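Local coordinates for protein LysR family transcriptional regulator (Vibrio vulnificus, PDB 5FHK) that is the regulatory domain of AphB, a LysR-type virulence gene regulator that probably binds DNA through a domain absent from this chain, at residues I11-Y15 / N16-R20; P84-V87 / N88-M92; N27-M30 / S31-E35; K158-A162 / D163-V167. One frame throughout, in Å; residues are numbered along the deposited sequence.

Interaction 1 (I11-Y15 / N16-R20)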
loop_
_atom_site.group_PDB
_atom_site.type_symbol
_atom_site.label_atom_id
_atom_site.label_comp_id
_atom_site.label_asym_id
_atom_site.label_seq_id
_atom_site.Cartn_x
_atom_site.Cartn_y
_atom_site.Cartn_z
ATOM N N ILE A 11 2.436 -14.847 -8.849
ATOM C CA ILE A 11 1.151 -14.875 -8.159
ATOM C C ILE A 11 0.522 -13.491 -8.157
ATOM O O ILE A 11 1.207 -12.463 -8.191
ATOM C CB ILE A 11 1.238 -15.430 -6.711
ATOM C CG1 ILE A 11 2.214 -14.648 -5.835
ATOM C CG2 ILE A 11 1.636 -16.886 -6.711
ATOM C CD1 ILE A 11 2.621 -15.446 -4.529
ATOM N N SER A 12 -0.806 -13.475 -8.173
ATOM C CA SER A 12 -1.592 -12.251 -8.032
ATOM C C SER A 12 -2.384 -12.310 -6.734
ATOM O O SER A 12 -2.920 -13.369 -6.385
ATOM C CB SER A 12 -2.545 -12.079 -9.212
ATOM O OG SER A 12 -3.252 -10.860 -9.121
ATOM N N THR A 13 -2.466 -11.177 -6.029
ATOM C CA THR A 13 -3.113 -11.046 -4.727
ATOM C C THR A 13 -3.909 -9.744 -4.664
ATOM O O THR A 13 -3.576 -8.784 -5.369
ATOM C CB THR A 13 -2.086 -11.049 -3.583
ATOM O OG1 THR A 13 -1.207 -9.929 -3.755
ATOM C CG2 THR A 13 -1.274 -12.351 -3.577
ATOM N N PRO A 14 -4.957 -9.682 -3.827
ATOM C CA PRO A 14 -5.834 -8.495 -3.798
ATOM C C PRO A 14 -5.170 -7.267 -3.185
ATOM O O PRO A 14 -4.393 -7.361 -2.231
ATOM C CB PRO A 14 -7.020 -8.950 -2.935
ATOM C CG PRO A 14 -6.494 -10.074 -2.121
ATOM C CD PRO A 14 -5.509 -10.782 -3.015
ATOM N N TYR A 15 -5.543 -6.098 -3.716
ATOM C CA TYR A 15 -4.752 -4.883 -3.499
ATOM C C TYR A 15 -4.579 -4.544 -2.011
ATOM O O TYR A 15 -3.453 -4.522 -1.485
ATOM C CB TYR A 15 -5.373 -3.714 -4.258
ATOM C CG TYR A 15 -4.552 -2.466 -4.095
ATOM C CD1 TYR A 15 -3.163 -2.527 -4.121
ATOM C CD2 TYR A 15 -5.150 -1.236 -3.854
ATOM C CE1 TYR A 15 -2.391 -1.393 -3.938
ATOM C CE2 TYR A 15 -4.386 -0.104 -3.670
ATOM C CZ TYR A 15 -3.005 -0.190 -3.715
ATOM O OH TYR A 15 -2.232 0.933 -3.533
ATOM N N ASN A 16 -5.675 -4.304 -1.306
ATOM C CA ASN A 16 -5.565 -3.745 0.045
ATOM C C ASN A 16 -5.218 -4.753 1.130
ATOM O O ASN A 16 -4.851 -4.333 2.236
ATOM C CB ASN A 16 -6.865 -3.080 0.440
ATOM C CG ASN A 16 -7.116 -1.836 -0.334
ATOM O OD1 ASN A 16 -6.358 -0.876 -0.236
ATOM N ND2 ASN A 16 -8.197 -1.824 -1.102
ATOM N N LEU A 17 -5.321 -6.056 0.855
ATOM C CA LEU A 17 -5.278 -7.077 1.889
ATOM C C LEU A 17 -3.992 -7.871 1.885
ATOM O O LEU A 17 -3.800 -8.711 2.770
ATOM C CB LEU A 17 -6.448 -8.058 1.711
ATOM C CG LEU A 17 -7.863 -7.486 1.646
ATOM C CD1 LEU A 17 -8.844 -8.616 1.355
ATOM C CD2 LEU A 17 -8.217 -6.831 2.959
ATOM N N THR A 18 -3.121 -7.651 0.906
ATOM C CA THR A 18 -1.969 -8.527 0.718
ATOM C C THR A 18 -1.061 -8.527 1.930
ATOM O O THR A 18 -0.648 -9.589 2.409
ATOM C CB THR A 18 -1.188 -8.102 -0.516
ATOM O OG1 THR A 18 -1.914 -8.498 -1.683
ATOM C CG2 THR A 18 0.200 -8.736 -0.524
ATOM N N LYS A 19 -0.746 -7.344 2.449
ATOM C CA LYS A 19 0.188 -7.248 3.558
ATOM C C LYS A 19 -0.309 -8.044 4.765
ATOM O O LYS A 19 0.423 -8.868 5.316
ATOM C CB LYS A 19 0.424 -5.775 3.905
ATOM C CG LYS A 19 1.236 -5.590 5.147
ATOM C CD LYS A 19 2.710 -5.644 4.867
ATOM C CE LYS A 19 3.467 -5.389 6.159
ATOM N NZ LYS A 19 3.095 -6.408 7.195
ATOM N N ARG A 20 -1.587 -7.883 5.118
ATOM C CA ARG A 20 -2.164 -8.475 6.328
ATOM C C ARG A 20 -2.457 -9.960 6.155
ATOM O O ARG A 20 -2.118 -10.775 7.017
ATOM C CB ARG A 20 -3.459 -7.744 6.694
ATOM C CG ARG A 20 -3.304 -6.416 7.394
ATOM C CD ARG A 20 -2.949 -6.631 8.860
ATOM N NE ARG A 20 -2.452 -5.393 9.449
ATOM C CZ ARG A 20 -3.132 -4.651 10.314
ATOM N NH1 ARG A 20 -4.340 -5.033 10.709
ATOM N NH2 ARG A 20 -2.604 -3.521 10.782
HETATM O O HOH W 1 -1.480 -5.122 0.570
#
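Thr13 and Thr18 meet hydroxyl to hydroxyl, their side chains crossing at about a right angle. Thr13 OG1 donates to Thr18 OG1 over a short 2.6 Å, and Thr18 OG1 in turn donates to Pro14 O at 2.8 Å. The second bond comes from above the carbonyl plane, 37° out of it. Thr18 places OG1 there by turning it opposite its carbonyl carbon (chi1 -74°), with the methyl CG2 opposite the backbone N. Threonine suits both sites, since each offers a hydroxyl for the chain of bonds and a methyl for buried surroundings. The residues lie where strand 9-14 gives way to helix 18-32, the first crossover of a beta-alpha-beta unit in the periplasmic-binding-protein-like fold of LysR regulatory domains. Pro14 is the last residue of the strand and has no backbone N-H to satisfy; its CG packs 4.3 Å from Leu17 CB, while its carbonyl also receives a weak bond from Leu17 N at 3.5 Å. In the turn itself the Tyr15 ring and the Asn16 amide are inclined at 48°, with Asn16 OD1 3.8 Å from Tyr15 CD2. Both polar ends work farther off: Asn16 bonds Leu136 N and His108 O, and Tyr15 OH meets Tyr15 OH of the second subunit. A water bridges the backbone, donating to Tyr15 O at 2.9 Å and accepting from Lys19 N.

Interaction 2 (P84-V87 / N88-M92); sequences PEYV and NAHPM
Pro84 O receives the N-H of Asn88 at 2.9 Å, closing the single turn of helix 84-87, and the chain then folds into a type I beta turn running from Val87 to His90. Asn88 is where the helical backbone angles end. The turn is closed only loosely, by a weak 3.5 Å bond from His90 N to Val87 O, and Ala89 N adds another weak bond to Tyr86 O. Proline suits the start of so short a helix, because no carbonyl of an earlier turn waits for its missing N-H. Beyond the backbone, His90 folds back over Tyr86: its ND1 stands 3.2 Å above one face of the phenol ring, offset to the rim, and the ring planes are inclined at 48°. The same nitrogen donates to Tyr86 O at 3.3 Å, meeting a carbonyl lone pair in the carbonyl plane, although the oxygen lies 30° out of the imidazole plane. Histidine suits the site because one nitrogen can both lie over the tyrosine ring and donate to the backbone carbonyl. Tyr86 is steadied at its far end, where OH bonds His102 and the backbone N of Phe103. Met92, bent at chi2 and chi3, doubles back, so that SD lies 3.6 Å from Val87 CG2. Its terminal CE sits 3.6 Å from Tyr86 CE2.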
loop_
_atom_site.group_PDB
_atom_site.type_symbol
_atom_site.label_atom_id
_atom_site.label_comp_id
_atom_site.label_asym_id
_atom_site.label_seq_id
_atom_site.Cartn_x
_atom_site.Cartn_y
_atom_site.Cartn_z
ATOM N N PRO A 84 -12.010 7.813 18.513
ATOM C CA PRO A 84 -12.727 8.394 19.667
ATOM C C PRO A 84 -12.797 9.907 19.621
ATOM O O PRO A 84 -13.796 10.491 20.055
ATOM C CB PRO A 84 -11.908 7.900 20.869
ATOM C CG PRO A 84 -11.329 6.593 20.384
ATOM C CD PRO A 84 -11.038 6.790 18.923
ATOM N N GLU A 85 -11.772 10.571 19.088
ATOM C CA GLU A 85 -11.826 12.024 19.006
ATOM C C GLU A 85 -12.959 12.480 18.089
ATOM O O GLU A 85 -13.660 13.448 18.393
ATOM C CB GLU A 85 -10.476 12.572 18.535
ATOM C CG GLU A 85 -10.394 14.099 18.480
ATOM C CD GLU A 85 -9.154 14.603 17.729
ATOM O OE1 GLU A 85 -8.644 13.874 16.831
ATOM O OE2 GLU A 85 -8.691 15.730 18.049
ATOM N N TYR A 86 -13.165 11.794 16.963
ATOM C CA TYR A 86 -14.285 12.163 16.097
ATOM C C TYR A 86 -15.627 11.887 16.771
ATOM O O TYR A 86 -16.588 12.654 16.612
ATOM C CB TYR A 86 -14.207 11.409 14.771
ATOM C CG TYR A 86 -15.312 11.830 13.828
ATOM C CD1 TYR A 86 -15.159 12.951 13.016
ATOM C CD2 TYR A 86 -16.513 11.141 13.782
ATOM C CE1 TYR A 86 -16.155 13.357 12.170
ATOM C CE2 TYR A 86 -17.532 11.556 12.953
ATOM C CZ TYR A 86 -17.347 12.660 12.138
ATOM O OH TYR A 86 -18.352 13.062 11.274
ATOM N N VAL A 87 -15.713 10.781 17.503
ATOM C CA VAL A 87 -16.953 10.393 18.166
ATOM C C VAL A 87 -17.319 11.384 19.266
ATOM O O VAL A 87 -18.489 11.757 19.424
ATOM C CB VAL A 87 -16.802 8.958 18.697
ATOM C CG1 VAL A 87 -17.909 8.602 19.669
ATOM C CG2 VAL A 87 -16.778 7.989 17.539
ATOM N N ASN A 88 -16.336 11.834 20.039
ATOM C CA ASN A 88 -16.596 12.761 21.133
ATOM C C ASN A 88 -16.726 14.198 20.665
ATOM O O ASN A 88 -16.825 15.094 21.504
ATOM C CB ASN A 88 -15.492 12.674 22.192
ATOM C CG ASN A 88 -15.335 11.275 22.773
ATOM O OD1 ASN A 88 -14.428 11.029 23.574
ATOM N ND2 ASN A 88 -16.215 10.351 22.378
ATOM N N ALA A 89 -16.711 14.439 19.359
ATOM C CA ALA A 89 -16.888 15.768 18.805
ATOM C C ALA A 89 -18.182 15.920 18.021
ATOM O O ALA A 89 -18.482 17.028 17.563
ATOM C CB ALA A 89 -15.699 16.125 17.900
ATOM N N HIS A 90 -18.945 14.847 17.848
ATOM C CA HIS A 90 -20.186 14.886 17.090
ATOM C C HIS A 90 -21.153 13.906 17.722
ATOM O O HIS A 90 -20.721 12.910 18.310
ATOM C CB HIS A 90 -19.969 14.518 15.613
ATOM C CG HIS A 90 -18.977 15.392 14.918
ATOM N ND1 HIS A 90 -17.731 14.944 14.535
ATOM C CD2 HIS A 90 -19.035 16.697 14.561
ATOM C CE1 HIS A 90 -17.071 15.933 13.959
ATOM N NE2 HIS A 90 -17.841 17.007 13.961
ATOM N N PRO A 91 -22.457 14.154 17.630
ATOM C CA PRO A 91 -23.415 13.108 18.001
ATOM C C PRO A 91 -23.352 11.987 16.974
ATOM O O PRO A 91 -23.396 12.228 15.766
ATOM C CB PRO A 91 -24.767 13.835 17.994
ATOM C CG PRO A 91 -24.567 14.998 17.071
ATOM C CD PRO A 91 -23.119 15.394 17.189
ATOM N N MET A 92 -23.206 10.773 17.457
ATOM C CA MET A 92 -22.958 9.722 16.491
ATOM C C MET A 92 -24.256 9.308 15.802
ATOM O O MET A 92 -25.340 9.456 16.368
ATOM C CB MET A 92 -22.303 8.521 17.167
ATOM C CG MET A 92 -20.783 8.672 17.360
ATOM S SD MET A 92 -19.847 8.928 15.815
ATOM C CE MET A 92 -19.557 10.694 15.835
#

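Interaction 3 (N27-M30 / S31-E35); sequences NGFM and SQYPE
Phe29 and Tyr33 sit one turn apart at the C-terminal end of helix 18-32, the helix of the beta-alpha-beta unit that links strand 9-14 to strand 38-43. Regular helical bonds hold the backbone: Ser31 N reaches Asn27 O at 3.0 Å, Gln32 N reaches Gly28 O at 3.1 Å, and Tyr33 N closes the last turn on Phe29 O at 2.9 Å. Tyr33 is already outside helical backbone angles. The aromatic contact follows from this spacing. Phe29 has CG turned opposite its backbone N (chi1 170°), and this torsion sets the ring beside that of Tyr33; the rings are inclined at 39°, and Phe29 CE1 lies 3.3 Å from Tyr33 CD2, a tight approach. Phe29, the buried member, also meets Phe197 edge-to-face, whereas Tyr33 packs on Leu196, so the pair rests on helix 192-204. The third group faces the second subunit: Asn27 ND2 bonds Ser141 OG of that chain, and Met30 O takes a hydrogen bond from its Arg130. Proline is apt after the helix, for Pro34 N has no hydrogen to offer Met30 O; Pro34 CA makes a C-H contact instead, 3.6 Å from Met30 O.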
loop_
_atom_site.group_PDB
_atom_site.type_symbol
_atom_site.label_atom_id
_atom_site.label_comp_id
_atom_site.label_asym_id
_atom_site.label_seq_id
_atom_site.Cartn_x
_atom_site.Cartn_y
_atom_site.Cartn_z
ATOM N N ASN A 27 5.843 -15.273 3.636
ATOM C CA ASN A 27 7.172 -15.219 4.247
ATOM C C ASN A 27 7.547 -16.581 4.826
ATOM O O ASN A 27 8.701 -17.015 4.716
ATOM C CB ASN A 27 7.226 -14.115 5.326
ATOM C CG ASN A 27 7.304 -12.706 4.748
ATOM O OD1 ASN A 27 7.835 -12.505 3.642
ATOM N ND2 ASN A 27 6.789 -11.702 5.506
ATOM N N GLY A 28 6.573 -17.313 5.363
ATOM C CA GLY A 28 6.866 -18.652 5.854
ATOM C C GLY A 28 7.221 -19.605 4.732
ATOM O O GLY A 28 8.076 -20.476 4.893
ATOM N N PHE A 29 6.595 -19.438 3.568
ATOM C CA PHE A 29 6.912 -20.323 2.463
ATOM C C PHE A 29 8.315 -20.054 1.947
ATOM O O PHE A 29 9.100 -20.987 1.728
ATOM C CB PHE A 29 5.879 -20.158 1.356
ATOM C CG PHE A 29 6.251 -20.859 0.085
ATOM C CD1 PHE A 29 6.011 -22.203 -0.067
ATOM C CD2 PHE A 29 6.903 -20.180 -0.929
ATOM C CE1 PHE A 29 6.358 -22.839 -1.224
ATOM C CE2 PHE A 29 7.260 -20.819 -2.103
ATOM C CZ PHE A 29 6.988 -22.146 -2.254
ATOM N N MET A 30 8.638 -18.776 1.727
ATOM C CA MET A 30 9.955 -18.414 1.217
ATOM C C MET A 30 11.035 -18.860 2.177
ATOM O O MET A 30 12.151 -19.206 1.767
ATOM C CB MET A 30 10.042 -16.901 1.014
ATOM C CG MET A 30 9.213 -16.394 -0.172
ATOM S SD MET A 30 9.615 -14.699 -0.629
ATOM C CE MET A 30 8.561 -13.756 0.462
ATOM N N SER A 31 10.727 -18.774 3.462
ATOM C CA SER A 31 11.614 -19.235 4.501
ATOM C C SER A 31 11.904 -20.719 4.343
ATOM O O SER A 31 13.050 -21.147 4.489
ATOM C CB SER A 31 10.962 -18.933 5.846
ATOM O OG SER A 31 11.917 -18.752 6.829
ATOM N N GLN A 32 10.883 -21.516 3.992
ATOM C CA GLN A 32 11.052 -22.959 3.907
ATOM C C GLN A 32 11.684 -23.393 2.585
ATOM O O GLN A 32 12.316 -24.455 2.532
ATOM C CB GLN A 32 9.689 -23.641 4.106
ATOM C CG GLN A 32 9.724 -25.148 4.382
ATOM C CD GLN A 32 8.339 -25.708 4.691
ATOM O OE1 GLN A 32 7.584 -25.144 5.495
ATOM N NE2 GLN A 32 7.988 -26.813 4.035
ATOM N N TYR A 33 11.534 -22.591 1.525
ATOM C CA TYR A 33 12.035 -22.918 0.192
ATOM C C TYR A 33 12.854 -21.742 -0.322
ATOM O O TYR A 33 12.447 -21.042 -1.256
ATOM C CB TYR A 33 10.886 -23.244 -0.757
ATOM C CG TYR A 33 10.037 -24.392 -0.287
ATOM C CD1 TYR A 33 10.438 -25.695 -0.474
ATOM C CD2 TYR A 33 8.861 -24.168 0.387
ATOM C CE1 TYR A 33 9.653 -26.738 -0.039
ATOM C CE2 TYR A 33 8.073 -25.196 0.818
ATOM C CZ TYR A 33 8.467 -26.485 0.600
ATOM O OH TYR A 33 7.679 -27.519 1.051
ATOM N N PRO A 34 14.022 -21.497 0.276
ATOM C CA PRO A 34 14.877 -20.388 -0.196
ATOM C C PRO A 34 15.276 -20.494 -1.659
ATOM O O PRO A 34 15.613 -19.473 -2.271
ATOM C CB PRO A 34 16.111 -20.491 0.708
ATOM C CG PRO A 34 15.720 -21.427 1.811
ATOM C CD PRO A 34 14.705 -22.336 1.271
ATOM N N GLU A 35 15.290 -21.705 -2.231
ATOM C CA GLU A 35 15.638 -21.884 -3.633
ATOM C C GLU A 35 14.545 -21.398 -4.580
ATOM O O GLU A 35 14.820 -21.206 -5.764
ATOM C CB GLU A 35 15.945 -23.358 -3.907
ATOM C CG GLU A 35 14.763 -24.297 -3.669
ATOM C CD GLU A 35 14.561 -24.667 -2.202
ATOM O OE1 GLU A 35 15.329 -24.202 -1.330
ATOM O OE2 GLU A 35 13.619 -25.424 -1.913
#

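Interaction 4 (K158-A162 / D163-V167)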
loop_
_atom_site.group_PDB
_atom_site.type_symbol
_atom_site.label_atom_id
_atom_site.label_comp_id
_atom_site.label_asym_id
_atom_site.label_seq_id
_atom_site.Cartn_x
_atom_site.Cartn_y
_atom_site.Cartn_z
ATOM N N LYS A 158 -8.370 -4.559 13.192
ATOM C CA LYS A 158 -8.793 -5.290 14.384
ATOM C C LYS A 158 -7.945 -4.922 15.598
ATOM O O LYS A 158 -8.478 -4.808 16.707
ATOM C CB LYS A 158 -8.779 -6.798 14.140
ATOM C CG LYS A 158 -7.429 -7.465 14.036
ATOM C CD LYS A 158 -7.643 -8.985 13.868
ATOM C CE LYS A 158 -8.782 -9.246 12.852
ATOM N NZ LYS A 158 -8.637 -10.522 12.087
ATOM N N GLU A 159 -6.638 -4.704 15.415
ATOM C CA GLU A 159 -5.821 -4.219 16.528
ATOM C C GLU A 159 -6.261 -2.824 16.972
ATOM O O GLU A 159 -6.293 -2.533 18.173
ATOM C CB GLU A 159 -4.328 -4.257 16.166
ATOM C CG GLU A 159 -3.764 -3.060 15.414
ATOM C CD GLU A 159 -3.597 -3.317 13.904
ATOM O OE1 GLU A 159 -4.447 -4.019 13.298
ATOM O OE2 GLU A 159 -2.622 -2.794 13.317
ATOM N N TYR A 160 -6.673 -1.966 16.023
ATOM C CA TYR A 160 -7.203 -0.648 16.389
ATOM C C TYR A 160 -8.480 -0.761 17.209
ATOM O O TYR A 160 -8.719 0.043 18.122
ATOM C CB TYR A 160 -7.480 0.192 15.143
ATOM C CG TYR A 160 -6.259 0.587 14.370
ATOM C CD1 TYR A 160 -5.696 -0.272 13.418
ATOM C CD2 TYR A 160 -5.671 1.837 14.569
ATOM C CE1 TYR A 160 -4.554 0.099 12.712
ATOM C CE2 TYR A 160 -4.549 2.214 13.873
ATOM C CZ TYR A 160 -3.993 1.349 12.945
ATOM O OH TYR A 160 -2.867 1.750 12.278
ATOM N N ILE A 161 -9.333 -1.731 16.876
ATOM C CA ILE A 161 -10.581 -1.892 17.611
ATOM C C ILE A 161 -10.317 -2.420 19.015
ATOM O O ILE A 161 -10.888 -1.928 19.995
ATOM C CB ILE A 161 -11.535 -2.831 16.865
ATOM C CG1 ILE A 161 -11.868 -2.256 15.487
ATOM C CG2 ILE A 161 -12.778 -3.050 17.732
ATOM C CD1 ILE A 161 -12.786 -1.102 15.570
ATOM N N ALA A 162 -9.508 -3.469 19.114
ATOM C CA ALA A 162 -9.162 -4.025 20.417
ATOM C C ALA A 162 -8.558 -2.958 21.318
ATOM O O ALA A 162 -8.982 -2.801 22.465
ATOM C CB ALA A 162 -8.196 -5.192 20.255
ATOM N N ASP A 163 -7.582 -2.194 20.803
ATOM C CA ASP A 163 -6.926 -1.153 21.592
ATOM C C ASP A 163 -7.863 -0.007 21.942
ATOM O O ASP A 163 -7.614 0.700 22.927
ATOM C CB ASP A 163 -5.713 -0.571 20.840
ATOM C CG ASP A 163 -4.476 -1.474 20.898
ATOM O OD1 ASP A 163 -4.565 -2.591 21.464
ATOM O OD2 ASP A 163 -3.408 -1.058 20.369
ATOM N N GLY A 164 -8.915 0.215 21.152
ATOM C CA GLY A 164 -9.764 1.371 21.347
ATOM C C GLY A 164 -9.357 2.617 20.580
ATOM O O GLY A 164 -9.998 3.660 20.757
ATOM N N SER A 165 -8.304 2.556 19.751
ATOM C CA SER A 165 -7.889 3.724 18.973
ATOM C C SER A 165 -8.860 4.032 17.839
ATOM O O SER A 165 -8.888 5.165 17.350
ATOM C CB SER A 165 -6.479 3.537 18.395
ATOM O OG SER A 165 -6.303 2.248 17.811
ATOM N N LEU A 166 -9.606 3.044 17.370
ATOM C CA LEU A 166 -10.760 3.269 16.517
ATOM C C LEU A 166 -11.958 2.623 17.196
ATOM O O LEU A 166 -11.811 1.656 17.940
ATOM C CB LEU A 166 -10.554 2.698 15.101
ATOM C CG LEU A 166 -9.506 3.373 14.209
ATOM C CD1 LEU A 166 -9.175 2.520 12.999
ATOM C CD2 LEU A 166 -9.961 4.797 13.749
ATOM N N VAL A 167 -13.139 3.167 16.935
ATOM C CA VAL A 167 -14.396 2.702 17.510
ATOM C C VAL A 167 -15.319 2.250 16.381
ATOM O O VAL A 167 -15.397 2.906 15.336
ATOM C CB VAL A 167 -15.064 3.827 18.331
ATOM C CG1 VAL A 167 -16.487 3.476 18.680
ATOM C CG2 VAL A 167 -14.258 4.136 19.595
#
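Tyr160 and Leu166 lie side by side, pointing the same way, where helix 158-163 runs out and the chain turns toward strand 167-168. Starting at the tyrosine's root, CB touches Leu166 CD1 at 3.6 Å and has Ser165 OG at a similar remove. CG is 3.8 Å from the same leucine methyl, and CD2 comes to 3.3 Å from Ser165 OG; the side chain also packs on Ser144 of helix 136-144, which Leu166 meets too. Setting CG opposite its carbonyl carbon (chi1 -67°) lays the ring beside the returning chain. Tyrosine suits this partly exposed place, with an apolar base against Leu166 and the OH ending near Arg140, and leucine fills the buried side. The carbonyl oxygen of the same residue collects the donors of the turn. Leu166 N gives Tyr160 O a nearly straight bond of 3.2 Å, arriving well above the carbonyl plane, while Gly164 N at 3.0 Å and Ser165 OG at 3.3 Å contribute weak ones. Gly164 has phi 90°, where a side chain would collide with the preceding carbonyl, so glycine suits the first position after the helix, where positive phi turns the chain out of it. One oxygen at the helix end thus accepts one straight bond and two weak ones, which is consistent with a turn held mainly by Leu166 N.

From the N terminus, interaction 1 closes the turn from strand 9-14 into helix 18-32, and interaction 3 the far end of that helix; both face the second subunit. Interaction 2 then closes the turn after helix 84-87, and interaction 4 the end of helix 158-163. All four are local and in series, so none nests in or crosses another. Space joins what sequence separates: a 2.6 Å salt bridge from Arg20 NH2 to Glu159 OE2 ties helix 18-32 to helix 158-163, and Pro84 packs on Gly164, Ser165 and Val167, setting helix 84-87 against the turn after helix 158-163. Interactions 2 and 3 lie on opposite sides of the chain's centre, about 46 Å apart between centres.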